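Local coordinates for cysteine protease S273R (PDB 6LJ9), which probably cleaves the viral pp220 and pp62 polyproteins into core-shell proteins as a cysteine protease, and probably blunts host innate immune signalling, at residues C150-C155 against F173-G178; W181-F186 against H213-L218. One frame throughout, in Å; residues are numbered along the deposited sequence.

Both contacts pair strands of one mixed sheet in the Ulp1-type catalytic domain, and the neighbouring strands 169-175 and 181-186 join them: Phe173 O lies 2.7 Å from Glu184 N, a probable hydrogen bond. Contact 1 is the more deeply buried, an antiparallel hairpin pairing with a salt bridge inside 173-178, Asp175 to Arg177, and a selenomethionine just past its end. Contact 2 is parallel, made across a helical crossover to the outermost strand 215-220, so its first strand is buried while Lys216 on the second is exposed. Side chains do more of the work in contact 1; main-chain bonds carry contact 2. Both also touch the second subunit.

Contact 1 (C150-C155 against F173-G178); sequences CNTFGC and FVDMRG
Thr152 CG2 rests over one face of the Arg177 guanidinium, 3.5 Å from NE and offset toward the rim, while the Asp175 carboxylate meets the edge of that group in its plane. Arg177 grips Asp175 side-on, NE to OD1 at 2.7 Å and NH2 to OD2, which fixes the guanidinium's rotation under the threonine methyl. The backbone N of Arg177 also bonds Asp175 OD1, closing an Asx turn; it and NE reach that oxygen from opposite faces of the carboxylate. Arg177 CG lies 3.5 Å from Asn151 CG, the two side chains crossing at about a right angle. With CG anti to the backbone N (chi1 -169°), the Phe173 ring reaches across obliquely to the neighbouring strand, its CZ 3.7 Å from Thr152 CG2.

On the other face of the sheet, Phe153 CB packs on Val174 CB at 3.7 Å. Between these faces run the main-chain bonds of an antiparallel beta hairpin: Phe153 and Val174 form the hydrogen-bonded pair, with Val174 N to Phe153 O at 2.8 Å. Past the paired strands, Met176 N bonds Asn151 O at 2.7 Å, and the selenomethionine chain bends at chi3 (-72°) to bring CE within 3.6 Å of Cys150 O.

Strand 107-109 flanks the hairpin on one side, where Cys155 is disulfide-bonded to Cys110, and strand 181-186 on the other. Helix 232-244 covers Phe173 and supplies Arg243 as a second partner for Asp175, while helix 129-134 packs against Phe153 and Met176.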
loop_
_atom_site.group_PDB
_atom_site.type_symbol
_atom_site.label_atom_id
_atom_site.label_comp_id
_atom_site.label_asym_id
_atom_site.label_seq_id
_atom_site.Cartn_x
_atom_site.Cartn_y
_atom_site.Cartn_z
ATOM N N CYS B 150 9.475 -3.708 -2.621
ATOM C CA CYS B 150 9.143 -3.224 -1.289
ATOM C C CYS B 150 9.832 -1.888 -1.050
ATOM O O CYS B 150 11.034 -1.752 -1.308
ATOM C CB CYS B 150 9.566 -4.234 -0.218
ATOM S SG CYS B 150 8.811 -5.868 -0.383
ATOM N N ASN B 151 9.071 -0.907 -0.564
ATOM C CA ASN B 151 9.611 0.391 -0.177
ATOM C C ASN B 151 9.653 0.574 1.336
ATOM O O ASN B 151 9.888 1.689 1.812
ATOM C CB ASN B 151 8.813 1.524 -0.831
ATOM C CG ASN B 151 7.318 1.419 -0.581
ATOM O OD1 ASN B 151 6.868 0.677 0.291
ATOM N ND2 ASN B 151 6.540 2.175 -1.349
ATOM N N THR B 152 9.424 -0.492 2.101
ATOM C CA THR B 152 9.602 -0.475 3.545
ATOM C C THR B 152 10.280 -1.766 3.978
ATOM O O THR B 152 10.039 -2.835 3.411
ATOM C CB THR B 152 8.274 -0.310 4.305
ATOM O OG1 THR B 152 7.296 -1.214 3.776
ATOM C CG2 THR B 152 7.760 1.116 4.194
ATOM N N PHE B 153 11.134 -1.651 4.992
ATOM C CA PHE B 153 11.893 -2.771 5.526
ATOM C C PHE B 153 11.783 -2.761 7.043
ATOM O O PHE B 153 11.917 -1.709 7.673
ATOM C CB PHE B 153 13.365 -2.695 5.090
ATOM C CG PHE B 153 14.225 -3.802 5.633
ATOM C CD1 PHE B 153 14.907 -3.645 6.831
ATOM C CD2 PHE B 153 14.366 -4.992 4.941
ATOM C CE1 PHE B 153 15.701 -4.659 7.331
ATOM C CE2 PHE B 153 15.161 -6.009 5.437
ATOM C CZ PHE B 153 15.829 -5.842 6.633
ATOM N N GLY B 154 11.538 -3.932 7.625
ATOM C CA GLY B 154 11.360 -4.023 9.060
ATOM C C GLY B 154 12.032 -5.228 9.682
ATOM O O GLY B 154 12.004 -6.324 9.117
ATOM N N CYS B 155 12.635 -5.037 10.852
ATOM C CA CYS B 155 13.312 -6.128 11.534
ATOM C C CYS B 155 13.394 -5.812 13.019
ATOM O O CYS B 155 13.543 -4.653 13.414
ATOM C CB CYS B 155 14.712 -6.364 10.956
ATOM S SG CYS B 155 15.308 -8.057 11.134
ATOM N N PHE B 173 13.841 -0.009 11.067
ATOM C CA PHE B 173 12.870 0.284 10.022
ATOM C C PHE B 173 13.524 1.145 8.952
ATOM O O PHE B 173 14.161 2.154 9.267
ATOM C CB PHE B 173 11.638 0.990 10.595
ATOM C CG PHE B 173 10.493 1.083 9.631
ATOM C CD1 PHE B 173 9.645 0.005 9.440
ATOM C CD2 PHE B 173 10.264 2.246 8.914
ATOM C CE1 PHE B 173 8.590 0.083 8.553
ATOM C CE2 PHE B 173 9.210 2.331 8.024
ATOM C CZ PHE B 173 8.372 1.248 7.843
ATOM N N VAL B 174 13.365 0.741 7.695
ATOM C CA VAL B 174 13.877 1.482 6.548
ATOM C C VAL B 174 12.675 1.975 5.758
ATOM O O VAL B 174 11.917 1.174 5.194
ATOM C CB VAL B 174 14.801 0.623 5.675
ATOM C CG1 VAL B 174 15.261 1.409 4.455
ATOM C CG2 VAL B 174 15.991 0.135 6.483
ATOM N N ASP B 175 12.491 3.291 5.717
ATOM C CA ASP B 175 11.358 3.904 5.035
ATOM C C ASP B 175 11.844 4.451 3.697
ATOM O O ASP B 175 12.607 5.422 3.655
ATOM C CB ASP B 175 10.741 5.004 5.896
ATOM C CG ASP B 175 9.426 5.516 5.342
ATOM O OD1 ASP B 175 8.984 5.024 4.282
ATOM O OD2 ASP B 175 8.829 6.413 5.973
HETATM N N MSE B 176 11.406 3.823 2.611
HETATM C CA MSE B 176 11.785 4.245 1.267
HETATM C C MSE B 176 10.565 4.728 0.486
HETATM O O MSE B 176 10.511 4.609 -0.738
HETATM C CB MSE B 176 12.473 3.099 0.522
HETATM C CG MSE B 176 13.759 2.618 1.177
HETATM SE SE MSE B 176 14.391 0.918 0.458
HETATM C CE MSE B 176 13.048 -0.258 1.242
ATOM N N ARG B 177 9.586 5.273 1.209
ATOM C CA ARG B 177 8.361 5.779 0.602
ATOM C C ARG B 177 8.431 7.267 0.288
ATOM O O ARG B 177 7.881 7.710 -0.724
ATOM C CB ARG B 177 7.165 5.512 1.523
ATOM C CG ARG B 177 6.846 4.042 1.744
ATOM C CD ARG B 177 5.862 3.866 2.889
ATOM N NE ARG B 177 6.409 4.364 4.148
ATOM C CZ ARG B 177 5.817 4.221 5.329
ATOM N NH1 ARG B 177 4.654 3.590 5.416
ATOM N NH2 ARG B 177 6.387 4.705 6.424
ATOM N N GLY B 178 9.092 8.055 1.132
ATOM C CA GLY B 178 9.080 9.494 1.001
ATOM C C GLY B 178 10.229 10.029 0.168
ATOM O O GLY B 178 11.044 9.289 -0.387
#

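Contact 2 (W181-F186 against H213-L218); sequences WSIEYF and HTVKTL
Trp181-Phe186 and Val215-Leu218 pair as the two parallel strands of a beta-alpha-beta crossover, with helix 195-208 as the connection, at the outer side of the catalytic domain's mixed sheet. Their short axes run 4.5 Å apart at 17°. Five main-chain hydrogen bonds alternate between the strands, from Trp181 N to Thr214 O through Tyr185 N to Leu218 O.

Ile183 and Val215 lie on the face covered by the crossover helix, where Ile183 also touches Val204. With CG1 beside the backbone N (chi1 -56°), the isoleucine brings CD1 near both Val215 CG1, at 4.1 Å, and Thr217 CG2, at 4.2 Å. On the opposite face Glu184 turns away from the edge strand to Tyr239 and Arg243, and Ser182 OG bonds Asp179 of the second subunit. Tyr185, whose OH makes a weak hydrogen bond to Asn187, an inferred active-site residue, also lies about 6 Å (side chain to side chain) from His168, another; this end of the contact is therefore close to the probable catalytic centre.

Ile183 is held by the edge strand through both its main-chain polar atoms: its N bonds Lys216 O at 2.7 Å, and Leu218 N reaches its O at 2.8 Å, nearly along the C=O axis.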
loop_
_atom_site.group_PDB
_atom_site.type_symbol
_atom_site.label_atom_id
_atom_site.label_comp_id
_atom_site.label_asym_id
_atom_site.label_seq_id
_atom_site.Cartn_x
_atom_site.Cartn_y
_atom_site.Cartn_z
ATOM N N TRP B 181 14.554 9.191 2.270
ATOM C CA TRP B 181 14.561 7.858 2.849
ATOM C C TRP B 181 15.341 7.864 4.156
ATOM O O TRP B 181 16.327 8.589 4.314
ATOM C CB TRP B 181 15.168 6.849 1.873
ATOM C CG TRP B 181 14.400 6.721 0.587
ATOM C CD1 TRP B 181 13.273 7.402 0.234
ATOM C CD2 TRP B 181 14.704 5.853 -0.513
ATOM N NE1 TRP B 181 12.857 7.017 -1.017
ATOM C CE2 TRP B 181 13.718 6.067 -1.498
ATOM C CE3 TRP B 181 15.713 4.918 -0.763
ATOM C CZ2 TRP B 181 13.711 5.379 -2.710
ATOM C CZ3 TRP B 181 15.705 4.236 -1.968
ATOM C CH2 TRP B 181 14.710 4.471 -2.926
ATOM N N SER B 182 14.885 7.052 5.104
ATOM C CA SER B 182 15.468 7.029 6.435
ATOM C C SER B 182 15.713 5.596 6.879
ATOM O O SER B 182 14.880 4.713 6.657
ATOM C CB SER B 182 14.565 7.740 7.450
ATOM O OG SER B 182 13.273 7.158 7.479
ATOM N N ILE B 183 16.869 5.378 7.497
ATOM C CA ILE B 183 17.206 4.124 8.158
ATOM C C ILE B 183 17.108 4.377 9.654
ATOM O O ILE B 183 17.850 5.203 10.199
ATOM C CB ILE B 183 18.604 3.632 7.757
ATOM C CG1 ILE B 183 18.698 3.498 6.235
ATOM C CG2 ILE B 183 18.916 2.306 8.428
ATOM C CD1 ILE B 183 20.114 3.441 5.715
ATOM N N GLU B 184 16.186 3.685 10.316
ATOM C CA GLU B 184 15.788 4.022 11.675
ATOM C C GLU B 184 16.127 2.890 12.634
ATOM O O GLU B 184 15.912 1.714 12.326
ATOM C CB GLU B 184 14.289 4.331 11.732
ATOM C CG GLU B 184 13.838 5.333 10.680
ATOM C CD GLU B 184 12.332 5.377 10.523
ATOM O OE1 GLU B 184 11.625 4.832 11.395
ATOM O OE2 GLU B 184 11.855 5.954 9.523
ATOM N N TYR B 185 16.660 3.261 13.796
ATOM C CA TYR B 185 16.934 2.339 14.891
ATOM C C TYR B 185 16.187 2.834 16.120
ATOM O O TYR B 185 16.464 3.931 16.616
ATOM C CB TYR B 185 18.438 2.241 15.170
ATOM C CG TYR B 185 18.798 1.458 16.417
ATOM C CD1 TYR B 185 18.891 2.086 17.654
ATOM C CD2 TYR B 185 19.053 0.095 16.356
ATOM C CE1 TYR B 185 19.221 1.380 18.793
ATOM C CE2 TYR B 185 19.386 -0.621 17.494
ATOM C CZ TYR B 185 19.467 0.028 18.711
ATOM O OH TYR B 185 19.796 -0.669 19.852
ATOM N N PHE B 186 15.245 2.033 16.607
ATOM C CA PHE B 186 14.424 2.396 17.755
ATOM C C PHE B 186 14.778 1.504 18.937
ATOM O O PHE B 186 14.681 0.276 18.844
ATOM C CB PHE B 186 12.936 2.285 17.427
ATOM C CG PHE B 186 12.041 2.498 18.613
ATOM C CD1 PHE B 186 11.927 3.750 19.195
ATOM C CD2 PHE B 186 11.314 1.448 19.148
ATOM C CE1 PHE B 186 11.106 3.949 20.289
ATOM C CE2 PHE B 186 10.490 1.640 20.240
ATOM C CZ PHE B 186 10.386 2.892 20.812
ATOM N N HIS B 213 18.561 10.122 -3.724
ATOM C CA HIS B 213 19.440 11.250 -3.456
ATOM C C HIS B 213 19.493 11.655 -1.989
ATOM O O HIS B 213 20.484 12.264 -1.569
ATOM C CB HIS B 213 19.008 12.456 -4.300
ATOM C CG HIS B 213 17.554 12.792 -4.178
ATOM N ND1 HIS B 213 17.024 13.404 -3.062
ATOM C CD2 HIS B 213 16.520 12.605 -5.032
ATOM C CE1 HIS B 213 15.726 13.579 -3.234
ATOM N NE2 HIS B 213 15.395 13.103 -4.420
ATOM N N THR B 214 18.470 11.332 -1.199
ATOM C CA THR B 214 18.409 11.734 0.204
ATOM C C THR B 214 18.161 10.502 1.062
ATOM O O THR B 214 17.056 9.950 1.058
ATOM C CB THR B 214 17.316 12.778 0.431
ATOM O OG1 THR B 214 17.443 13.820 -0.543
ATOM C CG2 THR B 214 17.440 13.378 1.823
ATOM N N VAL B 215 19.187 10.072 1.793
ATOM C CA VAL B 215 19.096 8.927 2.693
ATOM C C VAL B 215 19.686 9.335 4.035
ATOM O O VAL B 215 20.849 9.753 4.104
ATOM C CB VAL B 215 19.823 7.691 2.137
ATOM C CG1 VAL B 215 19.550 6.481 3.015
ATOM C CG2 VAL B 215 19.405 7.418 0.699
ATOM N N LYS B 216 18.892 9.214 5.096
ATOM C CA LYS B 216 19.319 9.550 6.446
ATOM C C LYS B 216 19.432 8.291 7.295
ATOM O O LYS B 216 18.623 7.366 7.164
ATOM C CB LYS B 216 18.339 10.517 7.119
ATOM C CG LYS B 216 18.279 11.911 6.523
ATOM C CD LYS B 216 17.342 12.789 7.341
ATOM C CE LYS B 216 17.193 14.177 6.743
ATOM N NZ LYS B 216 16.227 15.006 7.519
ATOM N N THR B 217 20.440 8.262 8.162
ATOM C CA THR B 217 20.518 7.295 9.247
ATOM C C THR B 217 20.105 7.985 10.539
ATOM O O THR B 217 20.539 9.105 10.821
ATOM C CB THR B 217 21.928 6.716 9.387
ATOM O OG1 THR B 217 22.848 7.764 9.712
ATOM C CG2 THR B 217 22.362 6.045 8.092
ATOM N N LEU B 218 19.260 7.316 11.320
ATOM C CA LEU B 218 18.635 7.950 12.474
ATOM C C LEU B 218 18.561 6.976 13.637
ATOM O O LEU B 218 18.124 5.834 13.470
ATOM C CB LEU B 218 17.232 8.451 12.123
ATOM C CG LEU B 218 16.439 9.070 13.271
ATOM C CD1 LEU B 218 17.015 10.421 13.669
ATOM C CD2 LEU B 218 14.987 9.195 12.878
#